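Local coordinates for Sel1 repeat family protein (Pseudomonas aeruginosa, PDB 6LCH) that probably serves as an immunity protein, binding and neutralising the type VI secretion effector PldB through a scaffold of Sel1 repeats, at residues P19-P22 with Q23-A26; E78-T81 with Q82-L85; L136-L139 with G140-Y143. One frame throughout, in Å; residues are numbered along the deposited sequence.

In the fold
The three contacts are local pieces of an all-helical Sel1 repeat protein, and they follow one another along the chain. Contacts 1 and 2 both start a helix: an aspartate caps helix 22-34 in the first and helix 81-93 in the second. Contact 3 lies within helix 133-146. None touches another. The centres of contacts 1 and 2 are about 24 Å apart, those of contacts 2 and 3 about 27 Å, and those of contacts 1 and 3 about 32 Å. Contacts 1 and 3 lie on opposite sides of the chain's centre. Contacts 2 and 3 lie in different Sel1 repeat sequences. Contacts 1 and 2 are at the surface, whereas contact 3 is partly buried.

Contact 1: residues P19-P22 with Q23-A26; sequences PLDP and QADA
Asp21 turns its CG away from its own backbone N (chi1 175°), and this carries the carboxylate over the first turn of helix 22-34 to meet Ala24. Asp21 OD2 accepts from Ala24 N at 2.6 Å. The N-H is met on the anti side of the carboxylate and 20° out of its plane. The bond is short and somewhat bent. Asp21 is the N-cap of the helix. The same oxygen lies 3.2 Å from the methyl CB of Ala24, so the acid rests against the methyl of the residue whose N-H it accepts.

The backbone of Asp21 also takes part. Its O accepts from Asp25 N at 2.9 Å. Next in line, Pro22 O accepts from Ala26 N at 3.2 Å. Pro22 is the first residue of the helix and has no N-H to be satisfied there.

A second pair forms on another side of the turn. Leu20 also has CG opposite its backbone N (chi1 -166°), and its CD2 branch reaches the carboxylate of Asp25. Leu20 CD2 lies 3.4 Å from Asp25 OD1 and 3.5 Å from Asp25 CG. The leucine thus covers part of the acid without bonding to it. The polar partners of Asp25 lie elsewhere: OD1 is hydrogen-bonded to His58, and OD2 forms a salt bridge with Arg29.

Asp21 OD2 has a second partner as well, a salt bridge to Arg56. One oxygen therefore both caps the helix and ties its start to the region after helix 43-55. Its negative charge at a helix N-terminus should be stabilised by the helix dipole and by the arginine, so Asp21 is probably ionised.

Contact 2: residues E78-T81 with Q82-L85; sequences EKDT and QKAL
Glu78 approaches Lys83 loosely. Its CG comes to 4.4 Å from Lys83 NZ, while its carboxylate stays further off. The opposite charges probably attract, but they do not form a close pair.

Asp80 carries the contact. It is the N-cap of helix 81-93. Its CG is placed opposite the backbone N (chi1 -166°), which brings the carboxylate over the start of the helix. Asp80 OD2 accepts from Lys83 N at 2.5 Å, with the donor on the anti side and 24° out of the carboxylate plane. That distance is very short, and its exact value should not be pressed. The Lys83 side chain runs across Asp80 at about a right angle. Its first carbons press on the carboxylate: Lys83 CB lies 3.1 Å from Asp80 OD2, and Lys83 CG is 3.5 Å from Asp80 CG. The chain then bends at chi3 (-139°) and passes by the other oxygen. Asp80 OD1 and Lys83 NZ make a long salt bridge of 4.0 Å. OD2 thus makes the cap; OD1 is the oxygen nearer the ammonium group, but only at long range. In the main chain, Asp80 O accepts from Ala84 N at 3.0 Å.

Thr81 opens the helix proper. Its O accepts from Leu85 N at 2.9 Å. The side chain of Leu85 folds over the same oxygen, with Leu85 CG 3.1 Å from Thr81 O. The polar end of Gln82 turns to Asp86 one turn on.

On helix 59-70, Tyr69 meets the side chains of Asp80 and Lys83, and Ala66 and Arg70 meet Ala84. Leu85 packs on Met103, Met106 and Ile107 of helix 97-107, and Ala84 also touches Met106. The first turn of helix 81-93 thus packs on the helices before and after it in the chain.

Contact 3: residues L136-L139 with G140-Y143; sequences LTEL and GKFY
Lys141 and Glu138 cross at about a right angle on one side of helix 133-146. Glu138 sends CG away from its backbone N (chi1 170°) and then bends at chi2, so its carboxylate comes back toward the lysine. Lys141 bends at chi2 and chi3 and brings its ammonium group across. Glu138 OE1 and Lys141 NZ form a long salt bridge of 3.9 Å. Before that, the lysine chain passes Thr137, which it crosses obliquely. Its middle carbons pass close to the carbonyl oxygen of Thr137, with Lys141 CD 3.4 Å from Thr137 O. Thr137 CG2 touches the same carbon more loosely.

Tyr143 and Leu139 meet on another side. The ring swings back toward the preceding turn (chi1 -76°). Tyr143 CD2 lies 3.2 Å from Leu139 O, which approaches the ring obliquely. Tyr143 CE2 touches Leu139 CB at 4.1 Å, a light apolar contact. Beyond the segments, Leu136 and Leu139 both pack on Ala128 of helix 123-129, while Leu136 and Tyr143 also reach helix 150-162.

The backbone bonds are those of a regular alpha-helix. Gly140 N donates to Leu136 O at 3.0 Å, and Lys141 N to Thr137 O follows. Phe142 N donates to Glu138 O. Tyr143 N reaches Leu139 O at 2.8 Å. Leu139 O thus takes the tyrosine's N-H and also lies beside its ring.

The hydroxyl of Thr137 bonds back to Pro133 O, which satisfies its polar end within the helix. The lysine side chain also touches Glu171 of helix 166-178. Glu138 and Lys141, both partly exposed, make a long ion pair three residues apart, and the attraction between them is probably modest.

Contact 1: residues P19-P22 with Q23-A26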
loop_
_atom_site.group_PDB
_atom_site.type_symbol
_atom_site.label_atom_id
_atom_site.label_comp_id
_atom_site.label_asym_id
_atom_site.label_seq_id
_atom_site.Cartn_x
_atom_site.Cartn_y
_atom_site.Cartn_z
ATOM N N PRO A 19 10.955 -18.811 -2.544
ATOM C CA PRO A 19 10.391 -19.521 -1.390
ATOM C C PRO A 19 10.693 -18.798 -0.085
ATOM O O PRO A 19 11.770 -18.228 0.097
ATOM C CB PRO A 19 11.073 -20.895 -1.449
ATOM C CG PRO A 19 12.309 -20.675 -2.263
ATOM C CD PRO A 19 11.931 -19.637 -3.274
ATOM N N LEU A 20 9.720 -18.819 0.825
ATOM C CA LEU A 20 9.847 -18.148 2.116
ATOM C C LEU A 20 10.524 -19.097 3.096
ATOM O O LEU A 20 9.965 -20.141 3.446
ATOM C CB LEU A 20 8.482 -17.713 2.639
ATOM C CG LEU A 20 8.513 -16.712 3.798
ATOM C CD1 LEU A 20 8.634 -15.291 3.269
ATOM C CD2 LEU A 20 7.279 -16.860 4.685
ATOM N N ASP A 21 11.720 -18.735 3.542
ATOM C CA ASP A 21 12.460 -19.597 4.458
ATOM C C ASP A 21 11.825 -19.563 5.844
ATOM O O ASP A 21 11.579 -18.476 6.378
ATOM C CB ASP A 21 13.922 -19.169 4.548
ATOM C CG ASP A 21 14.693 -19.974 5.575
ATOM O OD1 ASP A 21 15.019 -21.144 5.282
ATOM O OD2 ASP A 21 14.958 -19.445 6.678
ATOM N N PRO A 22 11.535 -20.719 6.449
ATOM C CA PRO A 22 10.932 -20.705 7.800
ATOM C C PRO A 22 11.821 -20.115 8.888
ATOM O O PRO A 22 11.346 -19.279 9.672
ATOM C CB PRO A 22 10.623 -22.189 8.043
ATOM C CG PRO A 22 10.391 -22.738 6.665
ATOM C CD PRO A 22 11.379 -22.025 5.784
ATOM N N GLN A 23 13.090 -20.534 8.984
ATOM C CA GLN A 23 13.990 -19.960 9.987
ATOM C C GLN A 23 14.099 -18.446 9.850
ATOM O O GLN A 23 14.099 -17.721 10.854
ATOM C CB GLN A 23 15.387 -20.580 9.885
ATOM C CG GLN A 23 16.410 -19.860 10.777
ATOM C CD GLN A 23 17.850 -20.361 10.630
ATOM O OE1 GLN A 23 18.368 -20.527 9.531
ATOM N NE2 GLN A 23 18.484 -20.656 11.767
ATOM N N ALA A 24 14.216 -17.954 8.614
ATOM C CA ALA A 24 14.397 -16.522 8.408
ATOM C C ALA A 24 13.113 -15.754 8.693
ATOM O O ALA A 24 13.155 -14.663 9.271
ATOM C CB ALA A 24 14.882 -16.257 6.982
ATOM N N ASP A 25 11.963 -16.312 8.307
ATOM C CA ASP A 25 10.697 -15.622 8.528
ATOM C C ASP A 25 10.397 -15.463 10.013
ATOM O O ASP A 25 9.721 -14.508 10.410
ATOM C CB ASP A 25 9.561 -16.373 7.833
ATOM C CG ASP A 25 8.273 -15.571 7.792
ATOM O OD1 ASP A 25 8.222 -14.559 7.063
ATOM O OD2 ASP A 25 7.310 -15.961 8.480
ATOM N N ALA A 26 10.886 -16.386 10.842
ATOM C CA ALA A 26 10.727 -16.245 12.285
ATOM C C ALA A 26 11.545 -15.074 12.813
ATOM O O ALA A 26 11.065 -14.305 13.653
ATOM C CB ALA A 26 11.122 -17.547 12.984
#

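Contact 2: residues E78-T81 with Q82-L85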
loop_
_atom_site.group_PDB
_atom_site.type_symbol
_atom_site.label_atom_id
_atom_site.label_comp_id
_atom_site.label_asym_id
_atom_site.label_seq_id
_atom_site.Cartn_x
_atom_site.Cartn_y
_atom_site.Cartn_z
ATOM N N GLU A 78 21.202 3.996 11.863
ATOM C CA GLU A 78 21.888 5.014 11.082
ATOM C C GLU A 78 21.368 5.045 9.650
ATOM O O GLU A 78 21.133 3.997 9.043
ATOM C CB GLU A 78 23.390 4.727 11.082
ATOM C CG GLU A 78 23.722 3.232 11.261
ATOM C CD GLU A 78 24.659 2.962 12.431
ATOM O OE1 GLU A 78 25.637 3.718 12.604
ATOM O OE2 GLU A 78 24.417 1.994 13.184
ATOM N N LYS A 79 21.185 6.255 9.113
ATOM C CA LYS A 79 20.976 6.402 7.676
ATOM C C LYS A 79 22.154 5.809 6.927
ATOM O O LYS A 79 23.297 6.218 7.141
ATOM C CB LYS A 79 20.822 7.871 7.277
ATOM C CG LYS A 79 19.594 8.566 7.781
ATOM C CD LYS A 79 19.915 9.854 8.499
ATOM C CE LYS A 79 18.653 10.505 9.041
ATOM N NZ LYS A 79 18.284 9.947 10.373
ATOM N N ASP A 80 21.880 4.860 6.034
ATOM C CA ASP A 80 22.935 4.257 5.216
ATOM C C ASP A 80 22.346 3.971 3.837
ATOM O O ASP A 80 21.852 2.870 3.579
ATOM C CB ASP A 80 23.499 3.000 5.863
ATOM C CG ASP A 80 24.803 2.563 5.229
ATOM O OD1 ASP A 80 25.841 2.589 5.917
ATOM O OD2 ASP A 80 24.792 2.209 4.033
ATOM N N THR A 81 22.417 4.975 2.956
ATOM C CA THR A 81 21.881 4.837 1.605
ATOM C C THR A 81 22.460 3.624 0.890
ATOM O O THR A 81 21.749 2.935 0.150
ATOM C CB THR A 81 22.163 6.104 0.796
ATOM O OG1 THR A 81 23.571 6.209 0.556
ATOM C CG2 THR A 81 21.695 7.335 1.549
ATOM N N GLN A 82 23.749 3.343 1.096
ATOM C CA GLN A 82 24.359 2.207 0.413
ATOM C C GLN A 82 23.843 0.887 0.969
ATOM O O GLN A 82 23.611 -0.061 0.211
ATOM C CB GLN A 82 25.882 2.274 0.516
ATOM C CG GLN A 82 26.594 1.157 -0.242
ATOM C CD GLN A 82 26.375 1.235 -1.744
ATOM O OE1 GLN A 82 26.592 2.278 -2.361
ATOM N NE2 GLN A 82 25.942 0.128 -2.340
ATOM N N LYS A 83 23.662 0.800 2.290
ATOM C CA LYS A 83 23.086 -0.409 2.867
ATOM C C LYS A 83 21.694 -0.673 2.311
ATOM O O LYS A 83 21.316 -1.828 2.081
ATOM C CB LYS A 83 23.046 -0.302 4.387
ATOM C CG LYS A 83 24.258 -0.894 5.062
ATOM C CD LYS A 83 24.023 -1.038 6.547
ATOM C CE LYS A 83 25.256 -0.647 7.325
ATOM N NZ LYS A 83 24.909 -0.092 8.666
ATOM N N ALA A 84 20.922 0.390 2.072
ATOM C CA ALA A 84 19.606 0.221 1.470
ATOM C C ALA A 84 19.718 -0.233 0.020
ATOM O O ALA A 84 18.988 -1.135 -0.408
ATOM C CB ALA A 84 18.811 1.521 1.566
ATOM N N LEU A 85 20.630 0.379 -0.747
ATOM C CA LEU A 85 20.814 -0.008 -2.144
ATOM C C LEU A 85 21.226 -1.467 -2.261
ATOM O O LEU A 85 20.708 -2.200 -3.112
ATOM C CB LEU A 85 21.867 0.881 -2.811
ATOM C CG LEU A 85 21.618 2.384 -2.947
ATOM C CD1 LEU A 85 22.850 3.071 -3.521
ATOM C CD2 LEU A 85 20.412 2.650 -3.818
#

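Contact 3: residues L136-L139 with G140-Y143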
loop_
_atom_site.group_PDB
_atom_site.type_symbol
_atom_site.label_atom_id
_atom_site.label_comp_id
_atom_site.label_asym_id
_atom_site.label_seq_id
_atom_site.Cartn_x
_atom_site.Cartn_y
_atom_site.Cartn_z
ATOM N N LEU A 136 2.157 -0.654 -9.530
ATOM C CA LEU A 136 0.974 -0.435 -10.357
ATOM C C LEU A 136 0.154 0.743 -9.848
ATOM O O LEU A 136 -0.472 1.454 -10.643
ATOM C CB LEU A 136 0.109 -1.694 -10.391
ATOM C CG LEU A 136 0.626 -2.954 -11.089
ATOM C CD1 LEU A 136 -0.119 -4.151 -10.549
ATOM C CD2 LEU A 136 0.450 -2.855 -12.592
ATOM N N THR A 137 0.146 0.957 -8.532
ATOM C CA THR A 137 -0.596 2.075 -7.954
ATOM C C THR A 137 0.059 3.411 -8.285
ATOM O O THR A 137 -0.638 4.389 -8.589
ATOM C CB THR A 137 -0.703 1.887 -6.441
ATOM O OG1 THR A 137 -1.365 0.649 -6.164
ATOM C CG2 THR A 137 -1.482 3.027 -5.803
ATOM N N GLU A 138 1.392 3.479 -8.221
ATOM C CA GLU A 138 2.083 4.718 -8.568
ATOM C C GLU A 138 1.889 5.059 -10.040
ATOM O O GLU A 138 1.649 6.221 -10.388
ATOM C CB GLU A 138 3.573 4.608 -8.245
ATOM C CG GLU A 138 4.411 5.762 -8.791
ATOM C CD GLU A 138 4.160 7.067 -8.058
ATOM O OE1 GLU A 138 3.766 7.015 -6.873
ATOM O OE2 GLU A 138 4.353 8.144 -8.667
ATOM N N LEU A 139 2.002 4.059 -10.918
ATOM C CA LEU A 139 1.740 4.293 -12.334
ATOM C C LEU A 139 0.307 4.757 -12.548
ATOM O O LEU A 139 0.049 5.658 -13.358
ATOM C CB LEU A 139 2.026 3.023 -13.138
ATOM C CG LEU A 139 3.497 2.634 -13.305
ATOM C CD1 LEU A 139 3.613 1.206 -13.816
ATOM C CD2 LEU A 139 4.225 3.589 -14.236
ATOM N N GLY A 140 -0.636 4.152 -11.826
ATOM C CA GLY A 140 -2.009 4.619 -11.877
ATOM C C GLY A 140 -2.139 6.087 -11.527
ATOM O O GLY A 140 -2.887 6.823 -12.169
ATOM N N LYS A 141 -1.389 6.538 -10.520
ATOM C CA LYS A 141 -1.459 7.939 -10.114
ATOM C C LYS A 141 -0.905 8.866 -11.190
ATOM O O LYS A 141 -1.435 9.962 -11.402
ATOM C CB LYS A 141 -0.717 8.134 -8.793
ATOM C CG LYS A 141 -1.495 7.620 -7.590
ATOM C CD LYS A 141 -0.579 7.046 -6.519
ATOM C CE LYS A 141 0.144 8.137 -5.754
ATOM N NZ LYS A 141 0.751 7.614 -4.493
ATOM N N PHE A 142 0.165 8.450 -11.874
ATOM C CA PHE A 142 0.720 9.269 -12.948
ATOM C C PHE A 142 -0.202 9.281 -14.160
ATOM O O PHE A 142 -0.402 10.328 -14.787
ATOM C CB PHE A 142 2.111 8.757 -13.334
ATOM C CG PHE A 142 2.726 9.469 -14.511
ATOM C CD1 PHE A 142 3.425 10.654 -14.334
ATOM C CD2 PHE A 142 2.617 8.952 -15.792
ATOM C CE1 PHE A 142 3.993 11.313 -15.413
ATOM C CE2 PHE A 142 3.181 9.609 -16.877
ATOM C CZ PHE A 142 3.871 10.789 -16.686
ATOM N N TYR A 143 -0.787 8.130 -14.488
ATOM C CA TYR A 143 -1.586 8.021 -15.702
ATOM C C TYR A 143 -2.944 8.694 -15.553
ATOM O O TYR A 143 -3.444 9.302 -16.506
ATOM C CB TYR A 143 -1.763 6.553 -16.075
ATOM C CG TYR A 143 -0.535 5.947 -16.703
ATOM C CD1 TYR A 143 0.222 6.663 -17.620
ATOM C CD2 TYR A 143 -0.136 4.660 -16.385
ATOM C CE1 TYR A 143 1.344 6.113 -18.201
ATOM C CE2 TYR A 143 0.987 4.103 -16.957
ATOM C CZ TYR A 143 1.721 4.834 -17.865
ATOM O OH TYR A 143 2.840 4.284 -18.442
#